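Local coordinates for lysyl oxidase (Pichia pastoris, PDB 1W7C), which probably oxidises primary amines, including lysine side chains, to aldehydes, using a copper ion and a topaquinone cofactor, at residues V86-E91 and T216-S221; P177-P182 and S588-E593; I163-E168 and C193-E198; G372-S377 and R430-I435. One frame throughout, in Å; residues are numbered along the deposited sequence.

Contact 1 (V86-E91 and T216-S221)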
# COMPACT_ATOMS: atom_id res chain seq x y z
N VAL A 86 -36.19 -5.38 -15.69
CA VAL A 86 -35.71 -5.82 -16.99
C VAL A 86 -36.52 -7.08 -17.31
O VAL A 86 -36.53 -8.05 -16.52
CB VAL A 86 -34.20 -6.10 -17.01
CG1 VAL A 86 -33.75 -6.49 -18.40
CG2 VAL A 86 -33.41 -4.88 -16.46
N VAL A 87 -37.17 -7.05 -18.48
CA VAL A 87 -38.09 -8.08 -18.92
C VAL A 87 -37.64 -8.50 -20.32
O VAL A 87 -37.39 -7.66 -21.19
CB VAL A 87 -39.54 -7.56 -18.96
CG1 VAL A 87 -40.52 -8.62 -19.45
CG2 VAL A 87 -39.95 -7.01 -17.58
N TYR A 88 -37.55 -9.81 -20.54
CA TYR A 88 -37.36 -10.31 -21.89
C TYR A 88 -38.70 -10.44 -22.58
O TYR A 88 -39.62 -11.04 -22.05
CB TYR A 88 -36.65 -11.66 -21.89
CG TYR A 88 -36.48 -12.17 -23.30
CD1 TYR A 88 -35.51 -11.64 -24.14
CD2 TYR A 88 -37.34 -13.13 -23.82
CE1 TYR A 88 -35.38 -12.07 -25.44
CE2 TYR A 88 -37.19 -13.57 -25.11
CZ TYR A 88 -36.23 -13.03 -25.92
OH TYR A 88 -36.06 -13.48 -27.21
N PHE A 89 -38.80 -9.83 -23.76
CA PHE A 89 -39.96 -9.98 -24.62
C PHE A 89 -39.63 -10.76 -25.88
O PHE A 89 -38.93 -10.25 -26.77
CB PHE A 89 -40.53 -8.62 -25.02
CG PHE A 89 -41.15 -7.88 -23.87
CD1 PHE A 89 -40.44 -6.90 -23.20
CD2 PHE A 89 -42.43 -8.18 -23.44
CE1 PHE A 89 -40.99 -6.23 -22.15
CE2 PHE A 89 -43.00 -7.48 -22.39
CZ PHE A 89 -42.27 -6.50 -21.74
N GLY A 90 -40.20 -11.97 -25.98
CA GLY A 90 -40.03 -12.83 -27.13
C GLY A 90 -41.28 -13.00 -27.96
O GLY A 90 -41.22 -13.62 -29.00
N GLU A 91 -42.40 -12.41 -27.54
CA GLU A 91 -43.68 -12.59 -28.21
C GLU A 91 -43.74 -11.97 -29.60
O GLU A 91 -44.62 -12.31 -30.39
CB GLU A 91 -44.82 -12.02 -27.34
CG GLU A 91 -44.80 -10.49 -27.22
CD GLU A 91 -46.00 -9.92 -26.50
OE1 GLU A 91 -46.51 -10.59 -25.58
OE2 GLU A 91 -46.41 -8.79 -26.86
N THR A 216 -26.42 -17.69 -34.20
CA THR A 216 -27.23 -16.56 -34.68
C THR A 216 -28.72 -16.91 -34.63
O THR A 216 -29.13 -17.98 -35.05
CB THR A 216 -26.86 -16.20 -36.11
OG1 THR A 216 -25.45 -15.95 -36.21
CG2 THR A 216 -27.54 -14.88 -36.56
N GLY A 217 -29.51 -16.00 -34.09
CA GLY A 217 -30.96 -16.08 -34.13
C GLY A 217 -31.55 -16.90 -33.00
O GLY A 217 -30.84 -17.60 -32.28
N ARG A 218 -32.87 -16.86 -32.90
CA ARG A 218 -33.62 -17.49 -31.81
C ARG A 218 -34.00 -18.94 -32.08
O ARG A 218 -34.53 -19.59 -31.21
CB ARG A 218 -34.91 -16.68 -31.56
CG ARG A 218 -34.65 -15.30 -31.01
CD ARG A 218 -35.89 -14.63 -30.48
NE ARG A 218 -36.90 -14.38 -31.51
CZ ARG A 218 -38.16 -14.08 -31.26
NH1 ARG A 218 -38.60 -14.03 -30.01
NH2 ARG A 218 -39.00 -13.83 -32.26
N ASP A 219 -33.74 -19.43 -33.30
CA ASP A 219 -34.03 -20.81 -33.68
C ASP A 219 -32.76 -21.65 -33.59
O ASP A 219 -31.89 -21.61 -34.48
CB ASP A 219 -34.61 -20.82 -35.08
CG ASP A 219 -34.96 -22.19 -35.58
OD1 ASP A 219 -34.81 -23.19 -34.83
OD2 ASP A 219 -35.41 -22.35 -36.73
N VAL A 220 -32.63 -22.40 -32.50
CA VAL A 220 -31.41 -23.15 -32.25
C VAL A 220 -31.17 -24.27 -33.27
O VAL A 220 -30.05 -24.73 -33.41
CB VAL A 220 -31.36 -23.74 -30.82
CG1 VAL A 220 -31.45 -22.63 -29.79
CG2 VAL A 220 -32.45 -24.78 -30.60
N SER A 221 -32.22 -24.71 -33.98
CA SER A 221 -32.03 -25.70 -35.03
C SER A 221 -31.11 -25.19 -36.14
O SER A 221 -30.57 -25.99 -36.89
CB SER A 221 -33.39 -26.15 -35.62
OG SER A 221 -33.94 -25.15 -36.46

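Contact 2 (P177-P182 and S588-E593)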
# COMPACT_ATOMS: atom_id res chain seq x y z
N PRO A 177 -16.92 -12.50 -23.72
CA PRO A 177 -18.27 -12.41 -24.29
C PRO A 177 -18.44 -13.20 -25.59
O PRO A 177 -17.49 -13.69 -26.20
CB PRO A 177 -18.40 -10.92 -24.60
CG PRO A 177 -17.00 -10.53 -24.98
CD PRO A 177 -16.14 -11.27 -23.98
N GLN A 178 -19.70 -13.33 -25.99
CA GLN A 178 -20.04 -13.74 -27.36
C GLN A 178 -19.57 -12.67 -28.34
O GLN A 178 -19.26 -11.54 -27.93
CB GLN A 178 -21.56 -13.96 -27.45
CG GLN A 178 -22.07 -15.07 -26.50
CD GLN A 178 -23.56 -15.18 -26.46
OE1 GLN A 178 -24.06 -16.08 -25.80
NE2 GLN A 178 -24.27 -14.28 -27.14
N LEU A 179 -19.49 -13.05 -29.62
CA LEU A 179 -18.97 -12.19 -30.68
C LEU A 179 -20.03 -11.96 -31.76
O LEU A 179 -20.14 -12.71 -32.75
CB LEU A 179 -17.70 -12.82 -31.27
CG LEU A 179 -16.52 -12.86 -30.27
CD1 LEU A 179 -15.46 -13.84 -30.79
CD2 LEU A 179 -15.91 -11.50 -30.04
N HIS A 180 -20.79 -10.89 -31.60
CA HIS A 180 -21.79 -10.48 -32.57
C HIS A 180 -21.19 -9.43 -33.48
O HIS A 180 -20.55 -8.46 -33.05
CB HIS A 180 -23.05 -9.92 -31.88
CG HIS A 180 -24.05 -9.36 -32.85
ND1 HIS A 180 -24.76 -10.17 -33.70
CD2 HIS A 180 -24.39 -8.08 -33.15
CE1 HIS A 180 -25.54 -9.42 -34.47
NE2 HIS A 180 -25.34 -8.15 -34.16
N ASP A 181 -21.40 -9.64 -34.76
CA ASP A 181 -20.83 -8.77 -35.79
C ASP A 181 -21.98 -7.96 -36.40
O ASP A 181 -22.77 -8.52 -37.17
CB ASP A 181 -20.13 -9.59 -36.88
CG ASP A 181 -19.46 -8.76 -37.90
OD1 ASP A 181 -19.73 -7.54 -38.01
OD2 ASP A 181 -18.66 -9.26 -38.70
N PRO A 182 -22.11 -6.67 -36.08
CA PRO A 182 -23.23 -5.90 -36.63
C PRO A 182 -23.21 -5.77 -38.14
O PRO A 182 -24.25 -5.51 -38.75
CB PRO A 182 -23.08 -4.51 -35.97
CG PRO A 182 -22.09 -4.66 -34.88
CD PRO A 182 -21.29 -5.88 -35.14
N SER A 588 -9.59 -4.16 -28.21
CA SER A 588 -10.02 -5.56 -28.11
C SER A 588 -11.24 -5.88 -28.94
O SER A 588 -12.27 -5.20 -28.84
CB SER A 588 -10.34 -5.90 -26.66
OG SER A 588 -10.88 -7.21 -26.58
N ARG A 589 -11.14 -6.93 -29.73
CA ARG A 589 -12.32 -7.46 -30.44
C ARG A 589 -13.42 -7.96 -29.50
O ARG A 589 -14.58 -8.08 -29.89
CB ARG A 589 -11.91 -8.57 -31.40
CG ARG A 589 -11.13 -8.10 -32.62
CD ARG A 589 -10.65 -9.21 -33.49
NE ARG A 589 -9.88 -8.71 -34.61
CZ ARG A 589 -10.42 -8.33 -35.77
NH1 ARG A 589 -11.74 -8.37 -35.93
NH2 ARG A 589 -9.63 -7.90 -36.76
N SER A 590 -13.02 -8.29 -28.26
CA SER A 590 -13.94 -8.76 -27.24
C SER A 590 -14.43 -7.65 -26.31
O SER A 590 -15.20 -7.90 -25.39
CB SER A 590 -13.32 -9.91 -26.43
OG SER A 590 -13.04 -11.03 -27.26
N GLY A 591 -14.04 -6.41 -26.59
CA GLY A 591 -14.61 -5.28 -25.86
C GLY A 591 -14.34 -3.95 -26.53
O GLY A 591 -13.60 -3.12 -26.01
N PRO A 592 -14.84 -3.77 -27.76
CA PRO A 592 -14.52 -2.57 -28.53
C PRO A 592 -15.00 -1.28 -27.86
O PRO A 592 -14.25 -0.31 -27.78
CB PRO A 592 -15.23 -2.82 -29.88
CG PRO A 592 -15.42 -4.31 -29.93
CD PRO A 592 -15.71 -4.69 -28.52
N GLU A 593 -16.24 -1.29 -27.40
CA GLU A 593 -16.85 -0.09 -26.83
C GLU A 593 -17.48 -0.32 -25.47
O GLU A 593 -18.08 0.59 -24.92
CB GLU A 593 -17.92 0.48 -27.77
CG GLU A 593 -17.44 0.82 -29.17
CD GLU A 593 -16.45 1.97 -29.27
OE1 GLU A 593 -15.80 2.09 -30.35
OE2 GLU A 593 -16.28 2.73 -28.29
O HOH W 1 -14.95 -12.91 -26.94

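Contact 3 (I163-E168 and C193-E198)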
# COMPACT_ATOMS: atom_id res chain seq x y z
N ILE A 163 -7.81 -36.13 -25.34
CA ILE A 163 -7.77 -35.63 -23.97
C ILE A 163 -7.39 -36.70 -22.95
O ILE A 163 -6.74 -36.39 -21.96
CB ILE A 163 -9.12 -34.93 -23.62
CG1 ILE A 163 -9.31 -33.73 -24.54
CG2 ILE A 163 -9.16 -34.49 -22.15
CD1 ILE A 163 -10.70 -33.14 -24.56
N GLY A 164 -7.83 -37.93 -23.18
CA GLY A 164 -7.46 -39.05 -22.33
C GLY A 164 -8.52 -39.50 -21.34
O GLY A 164 -8.32 -40.46 -20.62
N VAL A 165 -9.66 -38.80 -21.31
CA VAL A 165 -10.79 -39.22 -20.49
C VAL A 165 -12.05 -39.13 -21.35
O VAL A 165 -12.07 -38.39 -22.32
CB VAL A 165 -10.94 -38.32 -19.21
CG1 VAL A 165 -9.65 -38.31 -18.37
CG2 VAL A 165 -11.35 -36.89 -19.60
N PRO A 166 -13.09 -39.90 -21.02
CA PRO A 166 -14.33 -39.83 -21.80
C PRO A 166 -15.09 -38.53 -21.55
O PRO A 166 -14.81 -37.79 -20.59
CB PRO A 166 -15.12 -41.04 -21.31
CG PRO A 166 -14.63 -41.28 -19.94
CD PRO A 166 -13.17 -40.90 -19.94
N TYR A 167 -16.05 -38.26 -22.42
CA TYR A 167 -16.89 -37.07 -22.34
C TYR A 167 -17.49 -36.83 -20.95
O TYR A 167 -17.55 -35.68 -20.51
CB TYR A 167 -18.00 -37.19 -23.37
CG TYR A 167 -18.96 -36.02 -23.45
CD1 TYR A 167 -18.57 -34.80 -24.00
CD2 TYR A 167 -20.28 -36.16 -23.04
CE1 TYR A 167 -19.46 -33.75 -24.12
CE2 TYR A 167 -21.18 -35.11 -23.16
CZ TYR A 167 -20.76 -33.91 -23.69
OH TYR A 167 -21.65 -32.88 -23.84
N GLU A 168 -17.87 -37.90 -20.25
CA GLU A 168 -18.51 -37.79 -18.93
C GLU A 168 -17.57 -37.14 -17.90
O GLU A 168 -18.03 -36.64 -16.87
CB GLU A 168 -18.92 -39.17 -18.40
CG GLU A 168 -20.17 -39.77 -19.03
CD GLU A 168 -20.02 -40.01 -20.52
OE1 GLU A 168 -20.91 -39.54 -21.26
OE2 GLU A 168 -19.01 -40.65 -20.94
N CYS A 193 -12.84 -27.23 -23.36
CA CYS A 193 -13.20 -28.26 -22.40
C CYS A 193 -12.16 -28.32 -21.28
O CYS A 193 -10.96 -28.12 -21.51
CB CYS A 193 -13.29 -29.64 -23.07
SG CYS A 193 -14.47 -29.77 -24.42
N ASN A 194 -12.63 -28.62 -20.08
CA ASN A 194 -11.77 -28.76 -18.91
C ASN A 194 -12.10 -30.07 -18.21
O ASN A 194 -13.25 -30.53 -18.24
CB ASN A 194 -12.00 -27.60 -17.92
CG ASN A 194 -11.65 -26.25 -18.50
OD1 ASN A 194 -12.25 -25.82 -19.50
ND2 ASN A 194 -10.73 -25.55 -17.86
N ILE A 195 -11.11 -30.67 -17.57
CA ILE A 195 -11.33 -31.93 -16.85
C ILE A 195 -12.21 -31.64 -15.61
O ILE A 195 -12.01 -30.65 -14.92
CB ILE A 195 -9.98 -32.56 -16.41
CG1 ILE A 195 -9.03 -32.76 -17.61
CG2 ILE A 195 -10.22 -33.84 -15.64
CD1 ILE A 195 -9.47 -33.77 -18.60
N ASN A 196 -13.19 -32.51 -15.34
CA ASN A 196 -14.02 -32.36 -14.15
C ASN A 196 -13.20 -32.68 -12.91
O ASN A 196 -12.41 -33.63 -12.91
CB ASN A 196 -15.21 -33.33 -14.14
CG ASN A 196 -16.19 -33.10 -15.25
OD1 ASN A 196 -16.25 -32.03 -15.85
ND2 ASN A 196 -17.00 -34.12 -15.52
N THR A 197 -13.40 -31.90 -11.86
CA THR A 197 -12.77 -32.14 -10.57
C THR A 197 -13.82 -32.13 -9.49
O THR A 197 -14.94 -31.66 -9.70
CB THR A 197 -11.73 -31.06 -10.22
OG1 THR A 197 -12.41 -29.84 -9.88
CG2 THR A 197 -10.82 -30.76 -11.39
N GLU A 198 -13.44 -32.64 -8.32
CA GLU A 198 -14.32 -32.64 -7.17
C GLU A 198 -14.21 -31.37 -6.32
O GLU A 198 -15.00 -31.18 -5.39
CB GLU A 198 -14.06 -33.86 -6.30
CG GLU A 198 -12.88 -33.75 -5.33
CD GLU A 198 -12.74 -34.96 -4.41
OE1 GLU A 198 -11.58 -35.31 -4.06
OE2 GLU A 198 -13.77 -35.56 -4.01

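Contact 4 (G372-S377 and R430-I435). Unlike the reference sequence in segment 372-377: Ser377 (reference Ala).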
# COMPACT_ATOMS: atom_id res chain seq x y z
N GLY A 372 -15.26 -15.05 11.67
CA GLY A 372 -13.97 -15.27 12.30
C GLY A 372 -12.81 -15.25 11.33
O GLY A 372 -11.70 -14.90 11.73
N TYR A 373 -13.04 -15.63 10.07
CA TYR A 373 -11.99 -15.79 9.09
C TYR A 373 -12.04 -14.69 8.03
O TYR A 373 -11.06 -14.01 7.75
CB TYR A 373 -12.10 -17.17 8.44
CG TYR A 373 -11.67 -18.27 9.38
CD1 TYR A 373 -12.55 -18.81 10.30
CD2 TYR A 373 -10.35 -18.73 9.39
CE1 TYR A 373 -12.13 -19.79 11.18
CE2 TYR A 373 -9.93 -19.73 10.27
CZ TYR A 373 -10.83 -20.24 11.17
OH TYR A 373 -10.51 -21.25 12.04
N ASP A 374 -13.21 -14.52 7.43
CA ASP A 374 -13.37 -13.46 6.44
C ASP A 374 -13.39 -12.07 7.07
O ASP A 374 -12.97 -11.11 6.41
CB ASP A 374 -14.63 -13.65 5.60
CG ASP A 374 -14.50 -14.71 4.53
OD1 ASP A 374 -13.38 -15.05 4.08
OD2 ASP A 374 -15.54 -15.26 4.09
N CYS A 375 -13.92 -11.97 8.27
CA CYS A 375 -13.93 -10.76 9.09
C CYS A 375 -13.52 -11.15 10.48
O CYS A 375 -13.77 -12.31 10.92
CB CYS A 375 -15.34 -10.14 9.13
SG CYS A 375 -16.01 -9.71 7.50
N PRO A 376 -12.95 -10.24 11.25
CA PRO A 376 -12.69 -10.55 12.67
C PRO A 376 -13.95 -10.90 13.44
O PRO A 376 -15.09 -10.56 13.10
CB PRO A 376 -12.04 -9.26 13.20
CG PRO A 376 -11.55 -8.54 11.98
CD PRO A 376 -12.51 -8.88 10.91
N SER A 377 -13.73 -11.62 14.52
CA SER A 377 -14.80 -12.11 15.38
C SER A 377 -15.63 -10.97 16.03
O SER A 377 -16.78 -11.19 16.41
CB SER A 377 -14.22 -13.05 16.45
OG SER A 377 -13.62 -14.20 15.84
N ARG A 430 -16.53 -4.55 4.88
CA ARG A 430 -16.09 -5.53 3.89
C ARG A 430 -17.24 -6.34 3.30
O ARG A 430 -18.21 -6.67 4.01
CB ARG A 430 -15.12 -6.52 4.53
CG ARG A 430 -14.85 -7.78 3.74
CD ARG A 430 -13.79 -8.68 4.37
NE ARG A 430 -12.46 -8.08 4.22
CZ ARG A 430 -11.59 -7.89 5.17
NH1 ARG A 430 -11.84 -8.29 6.41
NH2 ARG A 430 -10.44 -7.30 4.90
N PHE A 431 -17.12 -6.66 2.01
CA PHE A 431 -17.84 -7.82 1.50
C PHE A 431 -16.92 -8.56 0.55
O PHE A 431 -15.92 -8.00 0.08
CB PHE A 431 -19.22 -7.50 0.90
CG PHE A 431 -19.20 -7.02 -0.51
CD1 PHE A 431 -18.88 -5.71 -0.80
CD2 PHE A 431 -19.52 -7.87 -1.55
CE1 PHE A 431 -18.90 -5.26 -2.10
CE2 PHE A 431 -19.55 -7.40 -2.86
CZ PHE A 431 -19.22 -6.13 -3.14
N ILE A 432 -17.24 -9.83 0.32
CA ILE A 432 -16.45 -10.67 -0.56
C ILE A 432 -17.38 -11.28 -1.59
O ILE A 432 -18.41 -11.88 -1.24
CB ILE A 432 -15.76 -11.79 0.28
CG1 ILE A 432 -14.70 -11.15 1.20
CG2 ILE A 432 -15.13 -12.79 -0.69
CD1 ILE A 432 -14.02 -12.13 2.16
N SER A 433 -17.03 -11.11 -2.85
CA SER A 433 -17.76 -11.70 -3.96
C SER A 433 -16.94 -12.79 -4.62
O SER A 433 -15.92 -12.53 -5.26
CB SER A 433 -18.08 -10.57 -4.97
OG SER A 433 -18.97 -11.06 -5.96
N THR A 434 -17.39 -14.03 -4.45
CA THR A 434 -16.80 -15.16 -5.14
C THR A 434 -17.62 -15.40 -6.39
O THR A 434 -18.78 -15.80 -6.33
CB THR A 434 -16.80 -16.42 -4.28
OG1 THR A 434 -16.11 -16.19 -3.03
CG2 THR A 434 -16.08 -17.51 -5.03
N ILE A 435 -17.02 -15.07 -7.54
CA ILE A 435 -17.66 -15.17 -8.84
C ILE A 435 -16.96 -16.28 -9.60
O ILE A 435 -15.89 -16.08 -10.18
CB ILE A 435 -17.58 -13.84 -9.61
CG1 ILE A 435 -18.11 -12.69 -8.71
CG2 ILE A 435 -18.40 -13.94 -10.89
CD1 ILE A 435 -18.06 -11.32 -9.37

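Contact 1 (V86-E91 and T216-S221)
Arg218 reaches across from the loop 216-221 to put its guanidinium against the end of strand 82-89, and the backbone carbonyl of Gly90 receives it. NH1 donates to Gly90 O over 2.8 Å with an N-H...O angle of 163°; the oxygen lies almost in the guanidinium plane and is met on a lone pair in its own carbonyl plane. Beside this bond stands the hydroxyl of Tyr88, whose OH touches CD of Arg218 at 3.5 Å, so it is the oxygen, not the ring, that meets the arginine's last methylene, close to the guanidinium edge. Ring and guanidinium planes are turned 58° apart, which rules out a parallel stack. The arginine chain bends at chi3 (-64°), turning the planar group off the line of the earlier methylenes. Further out, Phe50 O accepts from both Tyr88 OH and Arg218 NH1, while Arg218 NH2 is held by Gly92 O, so three main-chain oxygens grip the charged group. Tyr88 itself is lodged among Phe97, Tyr54 and Phe129. A methionine in place of Arg218 would probably leave the carbonyls of Gly90 and Gly92 without this donor, and that of Phe50 with one donor fewer. Arginine gathering backbone carbonyls here joins a strand end of the N2 domain to a loop of the related domain that follows, two small alpha/beta units characteristic of copper amine oxidases.

Contact 2 (P177-P182 and S588-E593)
Pro177 and Ser590 make the close part of this contact. The proline, which follows a cis peptide bond, brings its ring up to the backbone of the loop 588-593: CG lies 3.2 Å from Ser590 O, and CD is 4.0 Å from Ser590 CB. Phe355, on strand 355-357, packs against both residues. Beside this close pair a water bridges the two segments, donating to Pro177 O (2.8 Å) and lying 2.7 Å from Ser590 OG. That hydroxyl points toward the water because chi1 of Ser590 (-62°) sets it opposite the carbonyl carbon. The loop presents its carbonyl from a type I beta turn running from Ser588 to Gly591, reinforced by an ST turn in which Ser588 OG accepts from the N-H of Ser590 at 2.9 Å. Strand 170-180, of the second small alpha/beta domain, thus meets a turn of the copper amine oxidase catalytic domain. Away from the proline the fit slackens. Leu179 sends CD2 to Arg589 O at 3.7 Å and no nearer than 4.0 Å to Ser590 OG. Arg589, at the exposed margin, turns outward to the second subunit, where its NE bonds to Val526 O and its guanidinium makes a cation-pi contact with Tyr527 of that subunit.

Contact 3 (I163-E168 and C193-E198)
Ile195 meets Ile163 and Val165 through a single methyl, CD1, which carries the apolar side of the contact. CD1 comes to 3.6 Å from CG2 of Ile163 and 3.8 Å from CG2 of Val165, so one terminal carbon touches a branch methyl of each partner. It gets there because the isoleucine chain folds at chi2 (-67°) instead of running straight out. The two isoleucines lie alongside one another, running antiparallel, whereas Val165 is crossed at a slant. Met170 packs on Ile163 and Val165; Val205 and Ile256 add to the apolar surround, and Thr207 packs beside both isoleucines.

The geometry is that of a helix end docked on a sheet: helix 153-163 stops at Ile163, Gly164 leaves helical geometry with positive phi, and the chain passes on through Val165 to strand 170-180. That strand pairs antiparallel with 187-195, the strand bearing Ile195, in the five-stranded sheet of this alpha/beta domain. A covalent link fastens the same pair of strands, since Cys193 forms a disulfide with Cys172.

Polar groups gather at the outer margin. ND2 of Asn196 stands 3.0 Å from Glu168 O, but the angle is too poor for a hydrogen bond, and the closeness is one of position alone. The backbone of Asn196 does bond to that of Asp169, keeping this end of the contact close. Charge is paired on the helix side: OE1 of Glu168 makes a salt bridge to Arg156, and Tyr167 OH bonds to Asn147 OD1, which ties the short 3-10 turn back to helical neighbours.

Contact 4 (G372-S377 and R430-I435)
Arg430 runs out from its strand with CG opposite the backbone N (chi1 165°) and bends at chi3 (-71°), which brings its last methylene and guanidinium to the loop 372-377. Two residues on, Ile432 stretches CD1 toward the same loop through a fully extended chain. Both belong to strand 418-433 of the beta-sandwich catalytic domain of copper amine oxidases, a strand leading toward Tyr438, the topaquinone precursor. The polar link is slight: Arg430 NH1 makes a weak hydrogen bond to Asp374 O, 3.0 Å long but with an N-H...O angle of 121°, and the oxygen lies oblique to the guanidinium. Firmer partners are Asn441 OD1, at NE, and Asp407 O of the second subunit, at NH1. A leucine in place of Arg430 would probably leave both of these oxygens, and the Asp374 carbonyl, without their donor at this subunit boundary. The carboxylate of Asp374 packs on CD1 of Ile432, with CG 3.5 Å from that methyl, while its OD1 forms a salt bridge to Arg412 of the second subunit. Cys375, tied by a disulfide to Cys400, completes the contact, its SG lying 4.0 Å from CD of Arg430.

Overall arrangement
The eight segments follow one another as 86-91, 163-168, 177-182, 193-198, 216-221, 372-377, 430-435 and 588-593. Contact 3 is nested within the loop closed by contact 1, contact 4 within that of contact 2, and contact 2 crosses both 1 and 3. Contact 3 lies within the domain of the five-stranded sheet from 170-180 to 233-235, while contact 1 joins that domain to the preceding small one and contact 2 to the catalytic domain, so segments distant in sequence tie the small domains to the catalytic one. Centres of contacts 1 and 2 are about 20 Å apart, those of 1 and 4 about 38 Å. Contact 4 lies inside the catalytic domain, beside the second subunit, which contact 2 also reaches.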